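PDB 4WED: ABC transporter, periplasmic solute-binding protein from Rhizobium meliloti, which probably captures a solute in the periplasm, perhaps a peptide, nickel or haem, and delivers it to an ABC importer. Local coordinates for residues S432-A435 against T440-N443; P453-P458 against Y479-D484; N461-A466 against E472-K477. One frame throughout, in Å; residues are numbered along the deposited sequence.

Contact 1 (S432-A435 against T440-N443)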
loop_
_atom_site.group_PDB
_atom_site.type_symbol
_atom_site.label_atom_id
_atom_site.label_comp_id
_atom_site.label_asym_id
_atom_site.label_seq_id
_atom_site.Cartn_x
_atom_site.Cartn_y
_atom_site.Cartn_z
ATOM N N SER A 432 2.956 -9.156 -0.155
ATOM C CA SER A 432 2.512 -9.661 1.138
ATOM C C SER A 432 2.345 -11.155 1.149
ATOM O O SER A 432 2.713 -11.807 2.120
ATOM C CB SER A 432 1.176 -9.025 1.538
ATOM O OG SER A 432 1.322 -7.619 1.712
ATOM N N LEU A 433 1.769 -11.692 0.080
ATOM C CA LEU A 433 1.626 -13.119 -0.044
ATOM C C LEU A 433 2.945 -13.834 0.092
ATOM O O LEU A 433 3.071 -14.794 0.843
ATOM C CB LEU A 433 1.049 -13.489 -1.403
ATOM C CG LEU A 433 -0.465 -13.444 -1.461
ATOM C CD1 LEU A 433 -0.950 -13.969 -2.806
ATOM C CD2 LEU A 433 -1.102 -14.249 -0.320
ATOM N N VAL A 434 3.913 -13.385 -0.681
ATOM C CA VAL A 434 5.189 -14.013 -0.677
ATOM C C VAL A 434 5.876 -13.784 0.665
ATOM O O VAL A 434 6.343 -14.738 1.295
ATOM C CB VAL A 434 6.049 -13.471 -1.832
ATOM C CG1 VAL A 434 7.518 -13.813 -1.635
ATOM C CG2 VAL A 434 5.552 -14.049 -3.169
ATOM N N ALA A 435 5.946 -12.523 1.099
ATOM C CA ALA A 435 6.723 -12.186 2.275
ATOM C C ALA A 435 6.119 -12.774 3.553
ATOM O O ALA A 435 6.866 -13.173 4.452
ATOM C CB ALA A 435 6.862 -10.692 2.408
ATOM N N THR A 440 9.280 -20.725 2.156
ATOM C CA THR A 440 10.643 -20.682 1.662
ATOM C C THR A 440 11.218 -19.260 1.636
ATOM O O THR A 440 12.405 -19.098 1.741
ATOM C CB THR A 440 10.746 -21.343 0.274
ATOM O OG1 THR A 440 9.805 -20.751 -0.618
ATOM C CG2 THR A 440 10.458 -22.828 0.370
ATOM N N PHE A 441 10.378 -18.232 1.551
ATOM C CA PHE A 441 10.848 -16.833 1.608
ATOM C C PHE A 441 11.069 -16.393 3.054
ATOM O O PHE A 441 10.131 -16.336 3.843
ATOM C CB PHE A 441 9.866 -15.888 0.905
ATOM C CG PHE A 441 10.361 -14.453 0.795
ATOM C CD1 PHE A 441 10.193 -13.557 1.856
ATOM C CD2 PHE A 441 10.973 -13.984 -0.385
ATOM C CE1 PHE A 441 10.627 -12.247 1.755
ATOM C CE2 PHE A 441 11.412 -12.664 -0.479
ATOM C CZ PHE A 441 11.239 -11.800 0.586
ATOM N N LYS A 442 12.313 -16.064 3.383
ATOM C CA LYS A 442 12.726 -15.901 4.771
ATOM C C LYS A 442 13.506 -14.597 4.963
ATOM O O LYS A 442 14.715 -14.563 4.744
ATOM C CB LYS A 442 13.575 -17.115 5.176
ATOM N N ASN A 443 12.821 -13.523 5.357
ATOM C CA ASN A 443 13.509 -12.240 5.570
ATOM C C ASN A 443 13.511 -11.770 7.028
ATOM O O ASN A 443 12.459 -11.696 7.676
ATOM C CB ASN A 443 12.942 -11.136 4.674
ATOM C CG ASN A 443 13.940 -10.006 4.434
ATOM O OD1 ASN A 443 14.948 -9.871 5.142
ATOM N ND2 ASN A 443 13.661 -9.187 3.428
#
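V434 presents one methyl to the flat of the F441 ring, and A435 meets the same ring obliquely beside it. The valine and phenylalanine side chains run at about a right angle to each other. CG1 of V434 stands over a ring face, 4.1 Å from the centroid of F441 and 28° off the ring normal, which makes this a CH-pi contact. It does not sit squarely above the middle: the ring atom closest to V434 CG1 is F441 CD2, at 3.7 Å. Toward the CD1-CE1 side of the ring, A435 CA lies 3.8 Å from F441 CD1, while A435 CB grazes F441 CE1 at 4.1 Å. F441 is brought here by its first torsion, with CG trans to the backbone N (chi1 -174°), which extends the ring from the loop back toward the helix. The backbone is approached too, F441 CB lying 3.7 Å from V434 O. No hydrogen bond joins the two segments directly; K448 does that work, its NZ bonding both A435 O and F441 O, so that an ammonium group ties helix and loop together beside the aromatic packing. The chain thus folds back upon helix 430-437 soon after leaving it, in the loop that leads on to helix 457-465. From the same helix, V434 also touches T464 of helix 457-465, L433 packs on I475 and V478 of helix 471-485, and the hydroxyl of S432 bonds D428 and the backbone N of Y423, just after strand 417-421 in the chain.

Contact 2 (P453-P458 against Y479-D484)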
loop_
_atom_site.group_PDB
_atom_site.type_symbol
_atom_site.label_atom_id
_atom_site.label_comp_id
_atom_site.label_asym_id
_atom_site.label_seq_id
_atom_site.Cartn_x
_atom_site.Cartn_y
_atom_site.Cartn_z
ATOM N N PRO A 453 4.163 -25.424 4.138
ATOM C CA PRO A 453 4.980 -25.872 3.008
ATOM C C PRO A 453 4.284 -26.880 2.107
ATOM O O PRO A 453 4.371 -26.789 0.882
ATOM C CB PRO A 453 6.182 -26.540 3.690
ATOM C CG PRO A 453 6.306 -25.803 4.978
ATOM C CD PRO A 453 4.888 -25.545 5.414
ATOM N N VAL A 454 3.598 -27.845 2.689
ATOM C CA VAL A 454 3.089 -28.891 1.822
ATOM C C VAL A 454 1.874 -28.340 1.081
ATOM O O VAL A 454 1.717 -28.598 -0.104
ATOM C CB VAL A 454 2.837 -30.249 2.527
ATOM C CG1 VAL A 454 4.035 -30.664 3.369
ATOM C CG2 VAL A 454 1.588 -30.191 3.367
ATOM N N ASN A 455 1.059 -27.522 1.752
ATOM C CA ASN A 455 -0.254 -27.145 1.184
ATOM C C ASN A 455 -0.340 -25.805 0.513
ATOM O O ASN A 455 -0.998 -25.691 -0.530
ATOM C CB ASN A 455 -1.328 -27.240 2.246
ATOM C CG ASN A 455 -1.504 -28.656 2.746
ATOM O OD1 ASN A 455 -1.122 -28.986 3.875
ATOM N ND2 ASN A 455 -2.046 -29.520 1.888
ATOM N N LEU A 456 0.280 -24.786 1.113
ATOM C CA LEU A 456 0.128 -23.425 0.629
ATOM C C LEU A 456 1.240 -22.983 -0.318
ATOM O O LEU A 456 0.998 -22.272 -1.312
ATOM C CB LEU A 456 0.112 -22.470 1.803
ATOM C CG LEU A 456 -0.248 -21.016 1.493
ATOM C CD1 LEU A 456 -1.558 -20.919 0.729
ATOM C CD2 LEU A 456 -0.327 -20.173 2.768
ATOM N N ASP A 457 2.465 -23.352 0.006
ATOM C CA ASP A 457 3.575 -22.968 -0.845
ATOM C C ASP A 457 3.288 -23.294 -2.297
ATOM O O ASP A 457 3.348 -22.415 -3.146
ATOM C CB ASP A 457 4.887 -23.585 -0.361
ATOM C CG ASP A 457 5.435 -22.853 0.873
ATOM O OD1 ASP A 457 4.816 -21.833 1.346
ATOM O OD2 ASP A 457 6.476 -23.303 1.377
ATOM N N PRO A 458 2.899 -24.527 -2.578
ATOM C CA PRO A 458 2.648 -24.863 -3.971
ATOM C C PRO A 458 1.674 -23.926 -4.663
ATOM O O PRO A 458 1.808 -23.634 -5.832
ATOM C CB PRO A 458 2.072 -26.278 -3.881
ATOM C CG PRO A 458 2.713 -26.851 -2.677
ATOM C CD PRO A 458 2.803 -25.710 -1.704
ATOM N N TYR A 479 -6.415 -17.928 -2.123
ATOM C CA TYR A 479 -7.463 -17.316 -1.267
ATOM C C TYR A 479 -8.494 -18.320 -0.787
ATOM O O TYR A 479 -8.982 -18.188 0.337
ATOM C CB TYR A 479 -8.189 -16.217 -2.023
ATOM C CG TYR A 479 -7.334 -15.108 -2.545
ATOM C CD1 TYR A 479 -6.291 -14.569 -1.758
ATOM C CD2 TYR A 479 -7.588 -14.532 -3.781
ATOM C CE1 TYR A 479 -5.527 -13.491 -2.196
ATOM C CE2 TYR A 479 -6.818 -13.468 -4.242
ATOM C CZ TYR A 479 -5.782 -12.954 -3.435
ATOM O OH TYR A 479 -5.001 -11.893 -3.838
ATOM N N ASP A 480 -8.807 -19.333 -1.618
ATOM C CA ASP A 480 -9.747 -20.406 -1.213
ATOM C C ASP A 480 -9.136 -21.261 -0.136
ATOM O O ASP A 480 -9.789 -21.645 0.830
ATOM C CB ASP A 480 -10.125 -21.324 -2.364
ATOM C CG ASP A 480 -10.743 -20.588 -3.548
ATOM O OD1 ASP A 480 -11.244 -19.450 -3.390
ATOM O OD2 ASP A 480 -10.730 -21.171 -4.665
ATOM N N TRP A 481 -7.863 -21.567 -0.297
ATOM C CA TRP A 481 -7.174 -22.315 0.737
ATOM C C TRP A 481 -7.264 -21.619 2.094
ATOM O O TRP A 481 -7.632 -22.211 3.127
ATOM C CB TRP A 481 -5.702 -22.475 0.385
ATOM C CG TRP A 481 -5.101 -23.499 1.197
ATOM C CD1 TRP A 481 -5.161 -24.829 0.983
ATOM C CD2 TRP A 481 -4.417 -23.315 2.431
ATOM N NE1 TRP A 481 -4.528 -25.499 1.994
ATOM C CE2 TRP A 481 -4.050 -24.589 2.894
ATOM C CE3 TRP A 481 -4.076 -22.198 3.194
ATOM C CZ2 TRP A 481 -3.335 -24.783 4.079
ATOM C CZ3 TRP A 481 -3.365 -22.392 4.388
ATOM C CH2 TRP A 481 -3.010 -23.674 4.814
ATOM N N LEU A 482 -6.896 -20.357 2.080
ATOM C CA LEU A 482 -6.816 -19.600 3.319
ATOM C C LEU A 482 -8.194 -19.542 4.002
ATOM O O LEU A 482 -8.300 -19.727 5.210
ATOM C CB LEU A 482 -6.328 -18.173 3.049
ATOM C CG LEU A 482 -4.881 -17.994 2.621
ATOM C CD1 LEU A 482 -4.697 -16.643 1.942
ATOM C CD2 LEU A 482 -3.936 -18.100 3.811
ATOM N N ARG A 483 -9.201 -19.251 3.191
ATOM C CA ARG A 483 -10.594 -19.138 3.606
ATOM C C ARG A 483 -11.205 -20.475 4.053
ATOM O O ARG A 483 -11.771 -20.542 5.124
ATOM C CB ARG A 483 -11.432 -18.525 2.478
ATOM C CG ARG A 483 -12.915 -18.399 2.789
ATOM C CD ARG A 483 -13.657 -17.532 1.788
ATOM N NE ARG A 483 -14.835 -16.900 2.398
ATOM C CZ ARG A 483 -16.017 -17.498 2.606
ATOM N NH1 ARG A 483 -16.235 -18.780 2.269
ATOM N NH2 ARG A 483 -17.004 -16.800 3.162
ATOM N N ASP A 484 -11.076 -21.533 3.264
ATOM C CA ASP A 484 -11.630 -22.827 3.680
ATOM C C ASP A 484 -10.917 -23.373 4.897
ATOM O O ASP A 484 -11.509 -24.077 5.661
ATOM C CB ASP A 484 -11.558 -23.858 2.572
ATOM C CG ASP A 484 -12.227 -23.385 1.300
ATOM O OD1 ASP A 484 -13.100 -22.469 1.345
ATOM O OD2 ASP A 484 -11.844 -23.898 0.241
#
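W481 lays its indole against the turn at N455 and L456, the CE3-CZ3 side meeting the leucine and the NE1-CZ2 side meeting CB of the asparagine. L456 CB stands over one face of the indole, toward its rim. The two side chains cross obliquely, and the leucine methyl CD1 comes to 3.7 Å from W481 CE3. Its second methyl, CD2, reaches further along the ring to W481 CZ3, at 4.1 Å. The first torsion swings L456 CG opposite the backbone N (chi1 -171°), and the second (chi2 53°) turns CD1 and CD2 toward the ring. N455 takes part through its CB, 3.7 Å from W481 NE1 in an oblique approach, and its backbone O lies above the same face as L456 CB. The two segments belong to the open end of an alpha-alpha hairpin: helices 457-465 and 471-485 run antiparallel, and here the stretch entering the first packs against the C-terminal half of the second. Deeper in, L456 CD2 meets L482 CD2 at 4.3 Å, continuing the apolar seam one residue along the helix. With an alanine here in place of W481, L456 CD1 and N455 CB would probably lose their aromatic partner, leaving a gap between the turn and helix 471-485. The indole also touches D452, just ahead of the turn, while Y479 bonds Y327 O through its hydroxyl.

Contact 3 (N461-A466 against E472-K477)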
loop_
_atom_site.group_PDB
_atom_site.type_symbol
_atom_site.label_atom_id
_atom_site.label_comp_id
_atom_site.label_asym_id
_atom_site.label_seq_id
_atom_site.Cartn_x
_atom_site.Cartn_y
_atom_site.Cartn_z
ATOM N N ASN A 461 3.488 -20.482 -5.162
ATOM C CA ASN A 461 4.432 -20.677 -6.283
ATOM C C ASN A 461 3.761 -20.712 -7.654
ATOM O O ASN A 461 4.251 -20.139 -8.634
ATOM C CB ASN A 461 5.239 -21.964 -6.082
ATOM C CG ASN A 461 6.253 -21.856 -4.937
ATOM O OD1 ASN A 461 6.811 -20.774 -4.642
ATOM N ND2 ASN A 461 6.514 -22.986 -4.295
ATOM N N ALA A 462 2.632 -21.396 -7.725
ATOM C CA ALA A 462 1.897 -21.492 -8.982
ATOM C C ALA A 462 1.367 -20.108 -9.339
ATOM O O ALA A 462 1.475 -19.665 -10.478
ATOM C CB ALA A 462 0.769 -22.505 -8.868
ATOM N N ALA A 463 0.826 -19.406 -8.358
ATOM C CA ALA A 463 0.354 -18.040 -8.606
ATOM C C ALA A 463 1.468 -17.078 -9.055
ATOM O O ALA A 463 1.253 -16.229 -9.932
ATOM C CB ALA A 463 -0.316 -17.512 -7.381
ATOM N N THR A 464 2.654 -17.200 -8.453
ATOM C CA THR A 464 3.779 -16.359 -8.847
ATOM C C THR A 464 4.288 -16.744 -10.227
ATOM O O THR A 464 4.866 -15.915 -10.945
ATOM C CB THR A 464 4.925 -16.332 -7.800
ATOM O OG1 THR A 464 5.430 -17.638 -7.554
ATOM C CG2 THR A 464 4.405 -15.723 -6.475
ATOM N N ALA A 465 4.030 -17.986 -10.617
ATOM C CA ALA A 465 4.422 -18.434 -11.956
ATOM C C ALA A 465 3.406 -18.020 -13.033
ATOM O O ALA A 465 3.733 -18.032 -14.211
ATOM C CB ALA A 465 4.657 -19.947 -11.985
ATOM N N ALA A 466 2.202 -17.624 -12.646
ATOM C CA ALA A 466 1.115 -17.455 -13.616
ATOM C C ALA A 466 1.346 -16.255 -14.522
ATOM O O ALA A 466 2.032 -15.317 -14.140
ATOM C CB ALA A 466 -0.204 -17.293 -12.888
ATOM N N GLU A 472 -5.420 -14.769 -12.228
ATOM C CA GLU A 472 -6.612 -14.589 -11.402
ATOM C C GLU A 472 -7.132 -15.902 -10.798
ATOM O O GLU A 472 -7.178 -16.026 -9.575
ATOM C CB GLU A 472 -7.695 -13.844 -12.215
ATOM C CG GLU A 472 -8.720 -13.098 -11.375
ATOM C CD GLU A 472 -9.723 -12.322 -12.219
ATOM O OE1 GLU A 472 -9.569 -12.302 -13.457
ATOM O OE2 GLU A 472 -10.665 -11.723 -11.639
ATOM N N PRO A 473 -7.465 -16.902 -11.647
ATOM C CA PRO A 473 -7.863 -18.183 -11.098
ATOM C C PRO A 473 -6.707 -18.906 -10.418
ATOM O O PRO A 473 -6.950 -19.763 -9.588
ATOM C CB PRO A 473 -8.339 -18.979 -12.346
ATOM C CG PRO A 473 -7.520 -18.435 -13.453
ATOM C CD PRO A 473 -7.366 -16.967 -13.126
ATOM N N THR A 474 -5.458 -18.605 -10.764
ATOM C CA THR A 474 -4.367 -19.294 -10.058
ATOM C C THR A 474 -4.304 -18.703 -8.643
ATOM O O THR A 474 -4.298 -19.435 -7.642
ATOM C CB THR A 474 -3.010 -19.197 -10.779
ATOM O OG1 THR A 474 -3.180 -19.598 -12.141
ATOM C CG2 THR A 474 -1.983 -20.115 -10.121
ATOM N N ILE A 475 -4.315 -17.382 -8.564
ATOM C CA ILE A 475 -4.260 -16.738 -7.261
ATOM C C ILE A 475 -5.547 -16.984 -6.451
ATOM O O ILE A 475 -5.497 -16.998 -5.227
ATOM C CB ILE A 475 -3.969 -15.241 -7.370
ATOM C CG1 ILE A 475 -3.298 -14.752 -6.094
ATOM C CG2 ILE A 475 -5.250 -14.465 -7.648
ATOM C CD1 ILE A 475 -2.658 -13.397 -6.229
ATOM N N GLN A 476 -6.674 -17.222 -7.131
ATOM C CA GLN A 476 -7.916 -17.475 -6.418
ATOM C C GLN A 476 -7.785 -18.706 -5.526
ATOM O O GLN A 476 -8.426 -18.803 -4.498
ATOM C CB GLN A 476 -9.084 -17.646 -7.389
ATOM C CG GLN A 476 -10.444 -17.774 -6.711
ATOM C CD GLN A 476 -10.744 -16.633 -5.754
ATOM O OE1 GLN A 476 -10.744 -15.477 -6.155
ATOM N NE2 GLN A 476 -10.980 -16.954 -4.474
ATOM N N LYS A 477 -6.926 -19.629 -5.918
ATOM C CA LYS A 477 -6.737 -20.860 -5.172
ATOM C C LYS A 477 -5.977 -20.614 -3.878
ATOM O O LYS A 477 -6.219 -21.287 -2.870
ATOM C CB LYS A 477 -5.987 -21.899 -5.999
ATOM C CG LYS A 477 -6.614 -22.228 -7.346
ATOM C CD LYS A 477 -5.782 -23.285 -8.039
ATOM C CE LYS A 477 -6.067 -24.661 -7.447
ATOM N NZ LYS A 477 -5.029 -25.648 -7.839
#
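N461 O is gripped twice within its own helix, by A465 N at 2.9 Å and by the hydroxyl OG1 of T464 at 3.0 Å. Both donors come from the same face of the carbonyl, and the hydroxyl sits above its plane, 35° out of it. This threonine turns away from helix 471-485 and packs on F430 and V434 of helix 430-437, while the opposing helix is met by alanines. T474 fills that meeting place. Its CG2 lies trans to the backbone N, with OG1 swung beside that N (chi1 -51°), which drives the methyl onto the peptide link between A462 and A463. There CG2 of T474 is 3.4 Å from both A462 C and A463 N, a close fit of methyl against bare backbone. OG1 of T474 bonds Q470 O, four residues back and just before the helix, and its contact with A466 CB, at 3.8 Å, is simple packing. On the other flank A463 CB rests 4.0 Å from I475 CA and also brushes the isoleucine CG1. I475 itself extends to L433 and F430, joining this pair of helices to helix 430-437. The helices form an antiparallel hairpin, their segment axes at 162° and 8.3 Å apart at closest approach. The small side chain of A463 allows the nearness: A463 CA lies 5.0 Å from I475 CA. With no hydrogen bond across the contact, cohesion rests on close apolar fit; the T464 hydroxyl bonds within its helix, and that of T474 bonds Q470 O just ahead of its own.

Contacts 2 and 3 lie at successive levels of one hairpin: contact 3 joins helices 457-465 and 471-485 near its turn, while contact 2, toward its open end, joins the segment leading into the first helix to the second. Contact 1 instead fastens a loop onto helix 430-437, which packs against that hairpin. All three are partly buried and apolar, and none has a direct hydrogen bond across it. Contact 1 lies closest to the chain centre, about 17 Å between centres, against 21 and 23 Å for contacts 3 and 2. Aromatic rings fill the wider spacings of contacts 1 and 2; alanines and a threonine methyl serve the tight helix pairing.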